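Local coordinates for protein SidF, inhibitor of growth family, member 3 (Legionella pneumophila subsp. pneumophila, PDB 4FYE) that is a phosphoinositide phosphatase of mixed alpha-beta fold that probably hydrolyses phosphate from phosphatidylinositol phosphates, at residues I453-L456 against D457-A460; Q597-Y600 against N601-Y605. The protein carries 1 engineered substitution. One frame throughout, in Å; residues are numbered along the deposited sequence.

Contact 1 of 2, residues I453-L456 against D457-A460; sequences IRNL and DKVA
I453 and D457, one turn apart, open a local contact at the C-terminal end of helix 438-458, on the surface of the phosphatase domain. D457 N donates to I453 O at 2.8 Å in a nearly straight bond (171°). Two residues on, V459 N makes two weak bonds, to N455 O and to L456 O, each 3.4 Å long, so that a single N-H is shared between an i-4 and an i-3 carbonyl.

The carboxylate of D457 lies obliquely across the I453 branch, with OD1 3.9 Å from CG2; its OD2 forms a salt bridge with K477. N455 and V459 lie alongside each other and point the same way. With CG anti to the backbone N (chi1 -165°), the N455 amide is carried past the V459 methyl CG2, which stands 4.1 Å from OD1 and 3.5 Å from N455 O. The amide oxygen OD1 probably accepts a hydrogen bond from H598 NE2 of helix 590-614, which would fix the rotation of the group.

L456, the buried residue here, turns its side chain to F599 and C603 of helix 590-614 and to H473 and L476 of helix 467-476, while A460 also touches H473; the helix end is thus packed against both neighbours.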
ATOM      1  N   ILE A 453       4.857 -24.430   3.883  1.00 77.96           N
ATOM      2  CA  ILE A 453       5.029 -25.885   3.930  1.00 82.50           C
ATOM      3  C   ILE A 453       4.311 -26.504   2.712  1.00 83.68           C
ATOM      4  O   ILE A 453       4.947 -27.202   1.920  1.00 78.56           O
ATOM      5  CB  ILE A 453       4.552 -26.514   5.290  1.00 90.99           C
ATOM      6  CG1 ILE A 453       5.308 -25.942   6.510  1.00 89.69           C
ATOM      7  CG2 ILE A 453       4.662 -28.044   5.306  1.00 94.47           C
ATOM      8  CD1 ILE A 453       6.816 -25.977   6.412  1.00 89.60           C
ATOM      9  N   ARG A 454       3.023 -26.187   2.538  1.00 84.36           N
ATOM     10  CA  ARG A 454       2.227 -26.742   1.465  1.00 85.65           C
ATOM     11  C   ARG A 454       2.886 -26.471   0.152  1.00 87.39           C
ATOM     12  O   ARG A 454       3.030 -27.367  -0.678  1.00 95.86           O
ATOM     13  CB  ARG A 454       0.850 -26.118   1.426  1.00 88.18           C
ATOM     14  CG  ARG A 454      -0.023 -26.469   2.607  1.00 99.43           C
ATOM     15  CD  ARG A 454      -1.452 -26.122   2.250  1.00101.19           C
ATOM     16  NE  ARG A 454      -2.102 -25.394   3.334  1.00111.08           N
ATOM     17  CZ  ARG A 454      -2.537 -24.138   3.244  1.00109.36           C
ATOM     18  NH1 ARG A 454      -2.405 -23.447   2.108  1.00103.65           N
ATOM     19  NH2 ARG A 454      -3.125 -23.574   4.291  1.00102.72           N
ATOM     20  N   ASN A 455       3.311 -25.234  -0.026  1.00 83.83           N
ATOM     21  CA  ASN A 455       3.863 -24.791  -1.291  1.00 85.44           C
ATOM     22  C   ASN A 455       5.245 -25.373  -1.510  1.00 86.16           C
ATOM     23  O   ASN A 455       5.707 -25.492  -2.643  1.00 85.42           O
ATOM     24  CB  ASN A 455       3.902 -23.264  -1.347  1.00 86.63           C
ATOM     25  CG  ASN A 455       4.121 -22.729  -2.753  1.00 90.32           C
ATOM     26  OD1 ASN A 455       5.247 -22.673  -3.253  1.00 92.25           O
ATOM     27  ND2 ASN A 455       3.041 -22.293  -3.385  1.00 97.84           N
ATOM     28  N   LEU A 456       5.911 -25.744  -0.420  1.00 95.20           N
ATOM     29  CA  LEU A 456       7.183 -26.485  -0.528  1.00 93.53           C
ATOM     30  C   LEU A 456       6.948 -27.918  -0.933  1.00 91.50           C
ATOM     31  O   LEU A 456       7.626 -28.407  -1.833  1.00 88.71           O
ATOM     32  CB  LEU A 456       8.022 -26.414   0.750  1.00 93.53           C
ATOM     33  CG  LEU A 456       9.283 -25.519   0.733  1.00 95.80           C
ATOM     34  CD1 LEU A 456       9.149 -24.225  -0.074  1.00 85.91           C
ATOM     35  CD2 LEU A 456       9.747 -25.222   2.159  1.00 91.31           C
ATOM     36  N   ASP A 457       5.976 -28.565  -0.281  1.00 94.08           N
ATOM     37  CA  ASP A 457       5.552 -29.929  -0.609  1.00101.32           C
ATOM     38  C   ASP A 457       5.317 -30.088  -2.112  1.00101.80           C
ATOM     39  O   ASP A 457       5.516 -31.162  -2.655  1.00106.02           O
ATOM     40  CB  ASP A 457       4.273 -30.313   0.170  1.00106.96           C
ATOM     41  CG  ASP A 457       4.487 -30.370   1.706  1.00111.33           C
ATOM     42  OD1 ASP A 457       5.627 -30.141   2.160  1.00120.12           O
ATOM     43  OD2 ASP A 457       3.525 -30.640   2.470  1.00102.84           O
ATOM     44  N   LYS A 458       4.965 -28.980  -2.761  1.00 99.00           N
ATOM     45  CA  LYS A 458       4.370 -28.937  -4.086  1.00101.50           C
ATOM     46  C   LYS A 458       5.349 -28.596  -5.222  1.00104.10           C
ATOM     47  O   LYS A 458       5.113 -28.968  -6.356  1.00115.55           O
ATOM     48  CB  LYS A 458       3.203 -27.927  -4.046  1.00103.06           C
ATOM     49  CG  LYS A 458       2.122 -28.091  -5.103  1.00102.46           C
ATOM     50  CD  LYS A 458       2.252 -27.041  -6.191  1.00 96.87           C
ATOM     51  CE  LYS A 458       1.415 -25.815  -5.862  1.00 95.12           C
ATOM     52  NZ  LYS A 458       1.987 -24.638  -6.564  1.00 89.58           N
ATOM     53  N   VAL A 459       6.416 -27.859  -4.943  1.00107.70           N
ATOM     54  CA  VAL A 459       7.489 -27.703  -5.939  1.00109.28           C
ATOM     55  C   VAL A 459       8.826 -28.265  -5.446  1.00110.68           C
ATOM     56  O   VAL A 459       9.887 -27.773  -5.811  1.00107.46           O
ATOM     57  CB  VAL A 459       7.651 -26.265  -6.549  1.00112.07           C
ATOM     58  CG1 VAL A 459       6.620 -26.013  -7.644  1.00118.86           C
ATOM     59  CG2 VAL A 459       7.660 -25.150  -5.500  1.00 99.72           C
ATOM     60  N   ALA A 460       8.764 -29.307  -4.624  1.00116.49           N
ATOM     61  CA  ALA A 460       9.948 -30.119  -4.321  1.00121.27           C
ATOM     62  C   ALA A 460      10.162 -31.140  -5.445  1.00123.01           C
ATOM     63  O   ALA A 460      11.270 -31.666  -5.643  1.00122.37           O
ATOM     64  CB  ALA A 460       9.775 -30.828  -2.987  1.00128.13           C
TER

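Contact 2 of 2, residues Q597-Y600 against N601-Y605; sequences QHFY and NSCAY
S602 OG lies over one face of the H598 ring, 3.6 Å from CE1 and offset toward the rim. The same hydroxyl donates to H598 O at 3.0 Å, and S602 N reaches that carbonyl at 3.2 Å from the opposite face of its plane, so two donors grip one oxygen. Placing OG beside its own backbone N (chi1 -74°) turns the S602 hydroxyl back along the helix to this acceptor. On another side of the helix, C603 SG makes a sulfur-aromatic contact with F599, 3.7 Å from CE1 and obliquely placed against the ring. Y600 meets N601 OD1 at its edge, CD1 to OD1 being 3.5 Å, with ring and amide planes 71° apart; its CE1 also packs on A604 CB at 3.8 Å.

All of this rides on regular alpha-helical i to i+4 bonding in the middle of helix 590-614, from N601 N to Q597 O (2.7 Å) through A604 N to Y600 O. Further out, the N601 amide is held at both ends, OD1 by Y675 N and ND2 by G673 O. H598 ND1 bonds to E637 of helix 626-637, and Y600 rests on L572 and K576 of helix 522-583.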
ATOM      1  N   GLN A 597      14.789 -19.842  -7.783  1.00 72.52           N
ATOM      2  CA  GLN A 597      14.765 -18.574  -7.067  1.00 75.05           C
ATOM      3  C   GLN A 597      13.528 -18.524  -6.208  1.00 73.51           C
ATOM      4  O   GLN A 597      13.601 -18.164  -5.033  1.00 71.35           O
ATOM      5  CB  GLN A 597      14.769 -17.410  -8.054  1.00 71.90           C
ATOM      6  CG  GLN A 597      15.986 -17.398  -8.981  1.00 71.47           C
ATOM      7  CD  GLN A 597      15.835 -16.412 -10.124  1.00 74.13           C
ATOM      8  OE1 GLN A 597      14.731 -16.226 -10.651  1.00 72.06           O
ATOM      9  NE2 GLN A 597      16.940 -15.749 -10.502  1.00 76.04           N
ATOM     10  N   HIS A 598      12.395 -18.901  -6.796  1.00 77.13           N
ATOM     11  CA  HIS A 598      11.169 -19.024  -6.028  1.00 76.08           C
ATOM     12  C   HIS A 598      11.386 -19.897  -4.845  1.00 75.44           C
ATOM     13  O   HIS A 598      11.092 -19.484  -3.734  1.00 78.19           O
ATOM     14  CB  HIS A 598      10.016 -19.586  -6.847  1.00 81.66           C
ATOM     15  CG  HIS A 598       8.760 -19.859  -6.017  1.00 85.36           C
ATOM     16  ND1 HIS A 598       8.028 -18.863  -5.445  1.00 73.33           N
ATOM     17  CD2 HIS A 598       8.137 -21.067  -5.660  1.00 79.47           C
ATOM     18  CE1 HIS A 598       6.988 -19.411  -4.774  1.00 74.84           C
ATOM     19  NE2 HIS A 598       7.063 -20.758  -4.898  1.00 82.25           N
ATOM     20  N   PHE A 599      11.906 -21.103  -5.043  1.00 72.49           N
ATOM     21  CA  PHE A 599      12.082 -22.011  -3.889  1.00 75.06           C
ATOM     22  C   PHE A 599      12.973 -21.413  -2.791  1.00 71.98           C
ATOM     23  O   PHE A 599      12.630 -21.378  -1.596  1.00 73.35           O
ATOM     24  CB  PHE A 599      12.648 -23.381  -4.316  1.00 77.58           C
ATOM     25  CG  PHE A 599      12.758 -24.373  -3.182  1.00 79.11           C
ATOM     26  CD1 PHE A 599      13.858 -24.364  -2.328  1.00 83.09           C
ATOM     27  CD2 PHE A 599      11.765 -25.326  -2.968  1.00 83.59           C
ATOM     28  CE1 PHE A 599      13.977 -25.282  -1.289  1.00 83.70           C
ATOM     29  CE2 PHE A 599      11.873 -26.248  -1.927  1.00 85.62           C
ATOM     30  CZ  PHE A 599      12.978 -26.222  -1.086  1.00 86.42           C
ATOM     31  N   TYR A 600      14.143 -20.970  -3.203  1.00 69.37           N
ATOM     32  CA  TYR A 600      15.091 -20.428  -2.274  1.00 66.11           C
ATOM     33  C   TYR A 600      14.623 -19.131  -1.585  1.00 67.11           C
ATOM     34  O   TYR A 600      14.926 -18.892  -0.409  1.00 66.03           O
ATOM     35  CB  TYR A 600      16.363 -20.120  -3.021  1.00 65.91           C
ATOM     36  CG  TYR A 600      17.362 -19.532  -2.117  1.00 65.99           C
ATOM     37  CD1 TYR A 600      17.388 -18.146  -1.868  1.00 64.11           C
ATOM     38  CD2 TYR A 600      18.243 -20.356  -1.427  1.00 69.43           C
ATOM     39  CE1 TYR A 600      18.310 -17.607  -0.984  1.00 62.34           C
ATOM     40  CE2 TYR A 600      19.166 -19.839  -0.539  1.00 68.53           C
ATOM     41  CZ  TYR A 600      19.201 -18.469  -0.327  1.00 65.60           C
ATOM     42  OH  TYR A 600      20.127 -17.988   0.559  1.00 66.29           O
ATOM     43  N   ASN A 601      13.941 -18.266  -2.323  1.00 63.12           N
ATOM     44  CA  ASN A 601      13.595 -16.983  -1.745  1.00 60.86           C
ATOM     45  C   ASN A 601      12.504 -17.124  -0.696  1.00 60.94           C
ATOM     46  O   ASN A 601      12.607 -16.520   0.364  1.00 61.12           O
ATOM     47  CB  ASN A 601      13.309 -15.928  -2.829  1.00 55.74           C
ATOM     48  CG  ASN A 601      14.592 -15.335  -3.398  1.00 59.14           C
ATOM     49  OD1 ASN A 601      15.650 -15.254  -2.711  1.00 61.66           O
ATOM     50  ND2 ASN A 601      14.528 -14.909  -4.643  1.00 57.06           N
ATOM     51  N   SER A 602      11.497 -17.953  -1.003  1.00 58.97           N
ATOM     52  CA  SER A 602      10.500 -18.432  -0.069  1.00 56.54           C
ATOM     53  C   SER A 602      11.155 -18.891   1.199  1.00 59.49           C
ATOM     54  O   SER A 602      10.818 -18.410   2.268  1.00 64.57           O
ATOM     55  CB  SER A 602       9.799 -19.636  -0.663  1.00 61.16           C
ATOM     56  OG  SER A 602       8.904 -19.264  -1.692  1.00 69.51           O
ATOM     57  N   CYS A 603      12.096 -19.823   1.105  1.00 58.77           N
ATOM     58  CA  CYS A 603      12.768 -20.283   2.306  1.00 61.23           C
ATOM     59  C   CYS A 603      13.511 -19.154   3.013  1.00 66.05           C
ATOM     60  O   CYS A 603      13.449 -19.036   4.248  1.00 69.73           O
ATOM     61  CB  CYS A 603      13.750 -21.400   1.974  1.00 63.35           C
ATOM     62  SG  CYS A 603      12.885 -22.805   1.295  0.58 58.00           S
ATOM     63  N   ALA A 604      14.191 -18.302   2.242  1.00 63.71           N
ATOM     64  CA  ALA A 604      15.019 -17.284   2.869  1.00 62.30           C
ATOM     65  C   ALA A 604      14.140 -16.299   3.566  1.00 60.25           C
ATOM     66  O   ALA A 604      14.432 -15.967   4.697  1.00 64.83           O
ATOM     67  CB  ALA A 604      15.963 -16.600   1.893  1.00 59.35           C
ATOM     68  N   TYR A 605      13.047 -15.870   2.941  1.00 58.60           N
ATOM     69  CA  TYR A 605      12.157 -14.903   3.601  1.00 53.91           C
ATOM     70  C   TYR A 605      11.567 -15.483   4.875  1.00 57.51           C
ATOM     71  O   TYR A 605      11.603 -14.861   5.929  1.00 53.16           O
ATOM     72  CB  TYR A 605      11.052 -14.407   2.680  1.00 51.09           C
ATOM     73  CG  TYR A 605      11.567 -13.487   1.575  1.00 50.33           C
ATOM     74  CD1 TYR A 605      12.397 -12.390   1.869  1.00 53.16           C
ATOM     75  CD2 TYR A 605      11.191 -13.689   0.242  1.00 50.70           C
ATOM     76  CE1 TYR A 605      12.844 -11.558   0.858  1.00 57.30           C
ATOM     77  CE2 TYR A 605      11.646 -12.885  -0.795  1.00 48.96           C
ATOM     78  CZ  TYR A 605      12.471 -11.833  -0.491  1.00 56.60           C
ATOM     79  OH  TYR A 605      12.899 -11.036  -1.510  1.00 54.37           O
TER

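Overall arrangement
From the N terminus, contact 1 comes first, at the C-terminal end of helix 438-458; helices 467-476, 482-514 and 522-583 follow before contact 2 begins within helix 590-614. The two are in series, neither nested nor crossing, and each joins adjoining turns of a continuous stretch, closing no long loop. Their centres are about 12 Å apart and their side chains meet: N455 OD1 and H598 NE2 stand 3.1 Å apart, and beside them V459 CG2 packs on H598 CD2 at 4.1 Å. Helix 467-476 also packs on contact 2, through F599 and C603, making a three-helix cluster.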